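Local coordinates for tyrocidine synthetase 3 (Brevibacillus brevis, PDB 2JGP), which serves as a peptidyl carrier and condensation bidomain of a nonribosomal peptide synthetase, probably forming a peptide bond in assembly of the antibiotic tyrocidine, at residues Arg1-Glu12 with Val25-Asp33; Leu329-Tyr337 with Phe428-Asn436. All blocks are in the same frame, centred on the assembly; numbering follows the deposited sequence.

Interaction 1 belongs to the carrier domain and interaction 2 to the core of the condensation domain; their centres are 23 Å apart and their nearest atoms about 6 Å, without touching. Helix 387-403 of the condensation domain runs between them. Its Lys395 hydrogen-bonds to the Tyr4 hydroxyl of interaction 1 and packs against Met331, on the helix 329-345 that supplies interaction 2. Gln396, the residue after Lys395 on helix 387-403, binds a sodium ion together with Asp400. The ion lies about 7 Å from the side chain of Pro7 and about 14 Å from that of Leu334, which is consistent with a place near where the two domains meet.

Interaction 1: residues Arg1-Glu12 with Val25-Asp33; sequences RSEYVAPRSVWE and VPQVGALDD
Tyr4 lies across Gln27. Tyr4 CB starts near the Gln27 amide, 4.1 Å from OE1. With CG anti to the backbone N (chi1 -180°), the ring stacks on that amide, their planes 23° apart. On this face Gln27 CG makes a CH-pi contact, 3.8 Å from the ring centroid, while the backbone N of Ala6 lies over the opposite face. Tyr4 CD1 and CE1 both lie 3.4 Å from Gln27 O, and CE1 comes within 3.5 Å of Gly29 CA. At the tip, OH reaches a water that donates to Val28 O, and it hydrogen-bonds to Lys395 of the condensation domain. Next along, Ala30 N donates to Val5 O at 2.7 Å, and Val5 CG2 rests on Leu31 CD1. This is how the N-terminal arm, before helix 10-23 of the carrier domain's helical bundle, clasps the loop that follows the same helix. Further along the arm, Arg8 grips Glu12 side-on through NE and NH2, and Ala30 CB sits over one face of the Arg8 guanidinium. At the far end Arg1 NH1 forms a salt bridge with Asp32 OD2 (3.1 Å); that oxygen's anti lone pair takes the straight 2.6 Å bond from Gly29 N.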
# COMPACT_ATOMS: atom_id res chain seq x y z
N ARG A 1 4.26 -33.74 -7.70
CA ARG A 1 4.04 -32.27 -7.61
C ARG A 1 2.63 -31.85 -8.00
O ARG A 1 2.16 -32.14 -9.10
CB ARG A 1 5.01 -31.54 -8.54
CG ARG A 1 6.30 -31.18 -7.90
CD ARG A 1 6.14 -30.06 -6.91
NE ARG A 1 7.44 -29.61 -6.48
CZ ARG A 1 7.66 -28.55 -5.71
NH1 ARG A 1 6.65 -27.82 -5.24
NH2 ARG A 1 8.90 -28.24 -5.40
N SER A 2 1.98 -31.11 -7.11
CA SER A 2 0.73 -30.45 -7.45
C SER A 2 1.02 -29.31 -8.41
O SER A 2 2.15 -28.82 -8.50
CB SER A 2 0.07 -29.90 -6.19
OG SER A 2 -0.15 -30.94 -5.25
N GLU A 3 -0.00 -28.90 -9.15
CA GLU A 3 0.06 -27.68 -9.94
C GLU A 3 0.53 -26.51 -9.07
O GLU A 3 0.10 -26.36 -7.92
CB GLU A 3 -1.33 -27.38 -10.51
CG GLU A 3 -1.46 -26.05 -11.21
CD GLU A 3 -2.87 -25.81 -11.68
OE1 GLU A 3 -3.79 -25.80 -10.84
OE2 GLU A 3 -3.08 -25.65 -12.90
N TYR A 4 1.43 -25.69 -9.61
CA TYR A 4 1.97 -24.57 -8.84
C TYR A 4 0.98 -23.42 -8.81
O TYR A 4 0.54 -22.94 -9.85
CB TYR A 4 3.29 -24.07 -9.39
CG TYR A 4 3.85 -22.92 -8.58
CD1 TYR A 4 4.25 -23.11 -7.25
CD2 TYR A 4 3.97 -21.64 -9.12
CE1 TYR A 4 4.76 -22.06 -6.49
CE2 TYR A 4 4.47 -20.59 -8.36
CZ TYR A 4 4.87 -20.81 -7.05
OH TYR A 4 5.37 -19.77 -6.31
N VAL A 5 0.65 -23.00 -7.59
CA VAL A 5 -0.10 -21.78 -7.35
C VAL A 5 0.75 -20.92 -6.42
O VAL A 5 1.07 -21.33 -5.30
CB VAL A 5 -1.47 -22.09 -6.73
CG1 VAL A 5 -2.15 -20.81 -6.27
CG2 VAL A 5 -2.34 -22.85 -7.74
N ALA A 6 1.14 -19.73 -6.88
CA ALA A 6 2.02 -18.87 -6.09
C ALA A 6 1.30 -18.42 -4.82
O ALA A 6 0.09 -18.23 -4.85
CB ALA A 6 2.47 -17.68 -6.91
N PRO A 7 2.04 -18.24 -3.71
CA PRO A 7 1.43 -17.76 -2.46
C PRO A 7 0.56 -16.52 -2.68
O PRO A 7 0.96 -15.61 -3.41
CB PRO A 7 2.64 -17.44 -1.58
CG PRO A 7 3.69 -18.41 -2.05
CD PRO A 7 3.49 -18.47 -3.54
N ARG A 8 -0.63 -16.50 -2.08
CA ARG A 8 -1.62 -15.44 -2.32
C ARG A 8 -1.90 -14.60 -1.07
O ARG A 8 -2.70 -13.66 -1.11
CB ARG A 8 -2.93 -16.06 -2.79
CG ARG A 8 -2.79 -16.93 -4.02
CD ARG A 8 -3.95 -17.87 -4.15
NE ARG A 8 -3.95 -18.88 -3.10
CZ ARG A 8 -4.78 -19.93 -3.07
NH1 ARG A 8 -5.67 -20.10 -4.04
NH2 ARG A 8 -4.72 -20.80 -2.08
N SER A 9 -1.27 -14.96 0.04
CA SER A 9 -1.49 -14.28 1.30
C SER A 9 -0.20 -14.32 2.09
O SER A 9 0.70 -15.09 1.76
CB SER A 9 -2.58 -14.97 2.11
OG SER A 9 -2.15 -16.25 2.55
N VAL A 10 -0.15 -13.53 3.15
CA VAL A 10 1.04 -13.49 4.00
C VAL A 10 1.35 -14.86 4.62
O VAL A 10 2.50 -15.27 4.63
CB VAL A 10 0.94 -12.37 5.09
CG1 VAL A 10 -0.23 -12.64 6.05
CG2 VAL A 10 2.24 -12.23 5.84
N TRP A 11 0.34 -15.58 5.10
CA TRP A 11 0.60 -16.88 5.73
C TRP A 11 0.96 -17.96 4.71
O TRP A 11 1.74 -18.84 5.01
CB TRP A 11 -0.56 -17.31 6.64
CG TRP A 11 -0.55 -16.53 7.92
CD1 TRP A 11 -1.49 -15.62 8.33
CD2 TRP A 11 0.46 -16.55 8.93
NE1 TRP A 11 -1.12 -15.08 9.54
CE2 TRP A 11 0.07 -15.63 9.93
CE3 TRP A 11 1.67 -17.24 9.09
CZ2 TRP A 11 0.83 -15.41 11.07
CZ3 TRP A 11 2.42 -17.02 10.22
CH2 TRP A 11 2.00 -16.11 11.21
N GLU A 12 0.41 -17.88 3.50
CA GLU A 12 0.83 -18.80 2.43
C GLU A 12 2.31 -18.57 2.08
O GLU A 12 3.07 -19.54 1.92
CB GLU A 12 -0.05 -18.66 1.20
CG GLU A 12 -1.41 -19.33 1.37
CD GLU A 12 -2.24 -19.32 0.10
OE1 GLU A 12 -3.39 -19.83 0.16
OE2 GLU A 12 -1.75 -18.84 -0.95
N VAL A 25 13.06 -28.41 -0.87
CA VAL A 25 12.38 -28.52 -2.15
C VAL A 25 12.05 -27.10 -2.58
O VAL A 25 11.61 -26.29 -1.76
CB VAL A 25 11.09 -29.36 -2.02
CG1 VAL A 25 10.33 -29.36 -3.31
CG2 VAL A 25 11.43 -30.80 -1.62
N PRO A 26 12.28 -26.76 -3.87
CA PRO A 26 12.01 -25.40 -4.34
C PRO A 26 10.58 -25.15 -4.81
O PRO A 26 9.88 -26.08 -5.17
CB PRO A 26 12.98 -25.26 -5.51
CG PRO A 26 13.08 -26.66 -6.07
CD PRO A 26 12.81 -27.62 -4.94
N GLN A 27 10.16 -23.89 -4.80
CA GLN A 27 8.92 -23.45 -5.44
C GLN A 27 7.66 -24.12 -4.87
O GLN A 27 6.81 -24.61 -5.61
CB GLN A 27 8.99 -23.68 -6.96
CG GLN A 27 8.09 -22.74 -7.76
CD GLN A 27 7.94 -23.16 -9.20
OE1 GLN A 27 7.42 -24.24 -9.50
NE2 GLN A 27 8.37 -22.30 -10.11
N VAL A 28 7.55 -24.11 -3.54
CA VAL A 28 6.37 -24.63 -2.85
C VAL A 28 5.21 -23.66 -3.03
O VAL A 28 5.34 -22.47 -2.75
CB VAL A 28 6.64 -24.88 -1.34
CG1 VAL A 28 5.33 -25.15 -0.57
CG2 VAL A 28 7.61 -26.03 -1.16
N GLY A 29 4.08 -24.18 -3.50
CA GLY A 29 2.90 -23.37 -3.81
C GLY A 29 1.71 -23.72 -2.94
O GLY A 29 1.76 -24.64 -2.12
N ALA A 30 0.61 -23.00 -3.17
CA ALA A 30 -0.58 -23.09 -2.32
C ALA A 30 -1.25 -24.47 -2.29
O ALA A 30 -1.89 -24.83 -1.30
CB ALA A 30 -1.59 -22.02 -2.74
N LEU A 31 -1.11 -25.24 -3.37
CA LEU A 31 -1.74 -26.56 -3.46
C LEU A 31 -0.82 -27.70 -3.03
O LEU A 31 -1.25 -28.85 -2.99
CB LEU A 31 -2.24 -26.82 -4.89
CG LEU A 31 -3.22 -25.80 -5.47
CD1 LEU A 31 -3.61 -26.16 -6.90
CD2 LEU A 31 -4.46 -25.68 -4.59
N ASP A 32 0.44 -27.40 -2.73
CA ASP A 32 1.39 -28.47 -2.40
C ASP A 32 1.04 -29.13 -1.07
O ASP A 32 0.64 -28.46 -0.12
CB ASP A 32 2.83 -27.93 -2.38
CG ASP A 32 3.42 -27.80 -3.79
OD1 ASP A 32 3.34 -28.77 -4.58
OD2 ASP A 32 3.97 -26.73 -4.10
N ASP A 33 1.18 -30.45 -1.02
CA ASP A 33 0.89 -31.26 0.16
C ASP A 33 2.22 -31.70 0.78
O ASP A 33 3.07 -32.26 0.09
CB ASP A 33 0.02 -32.46 -0.22
CG ASP A 33 -0.26 -33.40 0.96
OD1 ASP A 33 0.68 -34.03 1.48
OD2 ASP A 33 -1.44 -33.51 1.35
O HOH W 1 3.63 -26.88 -7.09
O HOH W 2 2.52 -31.48 -3.39
O HOH W 3 0.87 -25.33 -5.58
O HOH W 4 6.44 -20.26 -4.06

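Interaction 2: residues Leu329-Tyr337 with Phe428-Asn436; sequences LYMVLLAAY and FDTVFTFQN
Phe432 drives the edge of its ring into the face of Tyr330, the classic T-shaped pairing: the centroids are 5.3 Å apart, the planes stand at 78°, and Phe432 CE2 comes within 3.8 Å of Tyr330 CE1. The Phe432 CG is anti to its backbone N (chi1 171°), which carries the ring off the strand and in among the helix side chains. Tyr337 joins the cluster differently. Its ring is close to parallel with Phe432 but slid aside, centroids 5.8 Å apart, so the two barely overlap.

The aliphatic contacts fill in round these rings. Leu333 CB meets Phe432 CZ at 3.6 Å, and Leu334 lies over one face of the same ring, with CD1 reaching toward CD2. Two residues along the strand, Phe434 is met by two leucines that cross it at about right angles. Leu329 CD2 approaches Phe434 CZ to 3.6 Å, and Leu333 CD1 touches Phe434 CD1. Phe434 CB also packs against Tyr330 CD1.

Polar contacts bridge both tyrosine hydroxyls to the strand. Tyr330 OH is 2.7 Å from a water that donates to Phe432 O. Tyr337 OH points at Thr430 OG1 near its ring plane; the modelled 2.4 Å is very short for a hydrogen bond, so its exact length is doubtful. Thr430 OG1 also bonds to Leu465 O of the neighbouring strand.

The axes of helix segment 329-337 and strand 430-435 come within 9.2 Å, with their N-to-C directions at 150°. Strand 430-435 bonds through its backbone to strand 465-471 and to Gly353 of strand 350-356, and helix 329-345 covers its inward-facing side chains. Such helix-on-sheet layering is typical of the chloramphenicol acetyltransferase-like fold to which condensation domains belong.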
# COMPACT_ATOMS: atom_id res chain seq x y z
N LEU A 329 2.17 -10.37 -12.28
CA LEU A 329 2.44 -9.25 -13.18
C LEU A 329 3.15 -8.14 -12.42
O LEU A 329 4.10 -7.54 -12.92
CB LEU A 329 1.15 -8.73 -13.82
CG LEU A 329 1.30 -7.52 -14.74
CD1 LEU A 329 2.33 -7.77 -15.84
CD2 LEU A 329 -0.05 -7.16 -15.34
N TYR A 330 2.71 -7.89 -11.19
CA TYR A 330 3.38 -6.95 -10.30
C TYR A 330 4.89 -7.19 -10.25
O TYR A 330 5.68 -6.26 -10.42
CB TYR A 330 2.80 -7.06 -8.89
CG TYR A 330 3.40 -6.11 -7.90
CD1 TYR A 330 2.77 -4.91 -7.58
CD2 TYR A 330 4.61 -6.40 -7.26
CE1 TYR A 330 3.31 -4.03 -6.67
CE2 TYR A 330 5.16 -5.53 -6.35
CZ TYR A 330 4.51 -4.34 -6.06
OH TYR A 330 5.04 -3.47 -5.16
N MET A 331 5.28 -8.44 -10.03
CA MET A 331 6.70 -8.80 -9.91
C MET A 331 7.48 -8.59 -11.22
O MET A 331 8.61 -8.13 -11.20
CB MET A 331 6.87 -10.25 -9.46
CG MET A 331 6.48 -10.52 -8.01
SD MET A 331 6.42 -12.30 -7.72
CE MET A 331 5.71 -12.36 -6.07
N VAL A 332 6.86 -8.96 -12.33
CA VAL A 332 7.48 -8.81 -13.65
C VAL A 332 7.78 -7.34 -13.92
O VAL A 332 8.89 -6.97 -14.28
CB VAL A 332 6.56 -9.38 -14.76
CG1 VAL A 332 7.09 -9.00 -16.15
CG2 VAL A 332 6.42 -10.90 -14.62
N LEU A 333 6.77 -6.50 -13.69
CA LEU A 333 6.91 -5.05 -13.88
C LEU A 333 7.93 -4.42 -12.93
O LEU A 333 8.72 -3.56 -13.33
CB LEU A 333 5.56 -4.37 -13.72
CG LEU A 333 4.46 -4.78 -14.70
CD1 LEU A 333 3.15 -4.12 -14.30
CD2 LEU A 333 4.84 -4.43 -16.12
N LEU A 334 7.92 -4.84 -11.66
CA LEU A 334 8.92 -4.37 -10.71
C LEU A 334 10.31 -4.76 -11.16
O LEU A 334 11.26 -3.98 -11.06
CB LEU A 334 8.64 -4.92 -9.30
CG LEU A 334 9.66 -4.55 -8.21
CD1 LEU A 334 9.81 -3.02 -8.07
CD2 LEU A 334 9.26 -5.19 -6.89
N ALA A 335 10.44 -6.00 -11.64
CA ALA A 335 11.70 -6.49 -12.17
C ALA A 335 12.15 -5.63 -13.36
O ALA A 335 13.30 -5.19 -13.41
CB ALA A 335 11.56 -7.96 -12.59
N ALA A 336 11.24 -5.38 -14.30
CA ALA A 336 11.53 -4.54 -15.47
C ALA A 336 11.89 -3.12 -15.05
O ALA A 336 12.74 -2.47 -15.66
CB ALA A 336 10.34 -4.53 -16.43
N TYR A 337 11.22 -2.63 -14.01
CA TYR A 337 11.50 -1.29 -13.51
C TYR A 337 12.91 -1.22 -12.94
O TYR A 337 13.65 -0.27 -13.21
CB TYR A 337 10.44 -0.88 -12.49
CG TYR A 337 10.59 0.54 -12.00
CD1 TYR A 337 10.58 1.61 -12.88
CD2 TYR A 337 10.74 0.81 -10.64
CE1 TYR A 337 10.72 2.92 -12.43
CE2 TYR A 337 10.89 2.11 -10.18
CZ TYR A 337 10.87 3.16 -11.08
OH TYR A 337 11.02 4.45 -10.63
N PHE A 428 15.02 4.96 -0.15
CA PHE A 428 14.70 4.96 -1.59
C PHE A 428 14.24 6.34 -2.08
O PHE A 428 13.62 7.11 -1.34
CB PHE A 428 13.64 3.90 -1.92
CG PHE A 428 12.42 3.96 -1.06
CD1 PHE A 428 11.36 4.81 -1.37
CD2 PHE A 428 12.32 3.17 0.08
CE1 PHE A 428 10.23 4.88 -0.57
CE2 PHE A 428 11.19 3.23 0.88
CZ PHE A 428 10.14 4.08 0.56
N ASP A 429 14.55 6.63 -3.34
CA ASP A 429 14.18 7.89 -3.98
C ASP A 429 13.20 7.71 -5.13
O ASP A 429 12.88 8.66 -5.84
CB ASP A 429 15.44 8.61 -4.45
CG ASP A 429 16.23 9.18 -3.31
OD1 ASP A 429 15.64 9.97 -2.54
OD2 ASP A 429 17.41 8.82 -3.16
N THR A 430 12.73 6.48 -5.31
CA THR A 430 11.68 6.20 -6.26
C THR A 430 10.70 5.20 -5.66
O THR A 430 11.06 4.41 -4.80
CB THR A 430 12.25 5.66 -7.59
OG1 THR A 430 11.18 5.47 -8.51
CG2 THR A 430 12.98 4.34 -7.38
N VAL A 431 9.46 5.26 -6.14
CA VAL A 431 8.39 4.38 -5.71
C VAL A 431 7.77 3.71 -6.93
O VAL A 431 7.66 4.32 -7.99
CB VAL A 431 7.30 5.16 -4.92
CG1 VAL A 431 6.02 4.35 -4.78
CG2 VAL A 431 7.84 5.57 -3.56
N PHE A 432 7.37 2.44 -6.77
CA PHE A 432 6.68 1.68 -7.81
C PHE A 432 5.32 1.25 -7.29
O PHE A 432 5.23 0.74 -6.17
CB PHE A 432 7.51 0.45 -8.19
CG PHE A 432 6.79 -0.50 -9.10
CD1 PHE A 432 6.81 -0.30 -10.47
CD2 PHE A 432 6.10 -1.58 -8.59
CE1 PHE A 432 6.14 -1.17 -11.32
CE2 PHE A 432 5.43 -2.46 -9.43
CZ PHE A 432 5.45 -2.25 -10.80
N THR A 433 4.27 1.48 -8.07
CA THR A 433 2.92 0.97 -7.74
C THR A 433 2.25 0.32 -8.94
O THR A 433 2.55 0.65 -10.08
CB THR A 433 1.98 2.07 -7.19
OG1 THR A 433 1.60 2.96 -8.25
CG2 THR A 433 2.64 2.85 -6.07
N PHE A 434 1.34 -0.62 -8.67
CA PHE A 434 0.56 -1.27 -9.73
C PHE A 434 -0.90 -1.39 -9.27
O PHE A 434 -1.17 -1.86 -8.17
CB PHE A 434 1.15 -2.65 -10.07
CG PHE A 434 0.30 -3.46 -11.02
CD1 PHE A 434 0.06 -3.01 -12.31
CD2 PHE A 434 -0.26 -4.67 -10.62
CE1 PHE A 434 -0.72 -3.74 -13.19
CE2 PHE A 434 -1.04 -5.42 -11.49
CZ PHE A 434 -1.28 -4.95 -12.78
N GLN A 435 -1.83 -0.92 -10.11
CA GLN A 435 -3.26 -0.90 -9.76
C GLN A 435 -4.11 -1.47 -10.89
O GLN A 435 -3.63 -1.65 -12.01
CB GLN A 435 -3.71 0.53 -9.45
CG GLN A 435 -2.70 1.41 -8.69
CD GLN A 435 -1.82 2.25 -9.61
OE1 GLN A 435 -0.62 2.00 -9.74
NE2 GLN A 435 -2.42 3.25 -10.25
N ASN A 436 -5.38 -1.76 -10.59
CA ASN A 436 -6.34 -2.29 -11.57
C ASN A 436 -7.49 -1.32 -11.86
O ASN A 436 -8.65 -1.63 -11.56
CB ASN A 436 -6.90 -3.64 -11.10
CG ASN A 436 -5.93 -4.79 -11.29
OD1 ASN A 436 -5.52 -5.44 -10.32
ND2 ASN A 436 -5.57 -5.07 -12.54
O HOH W 5 3.68 -1.13 -4.74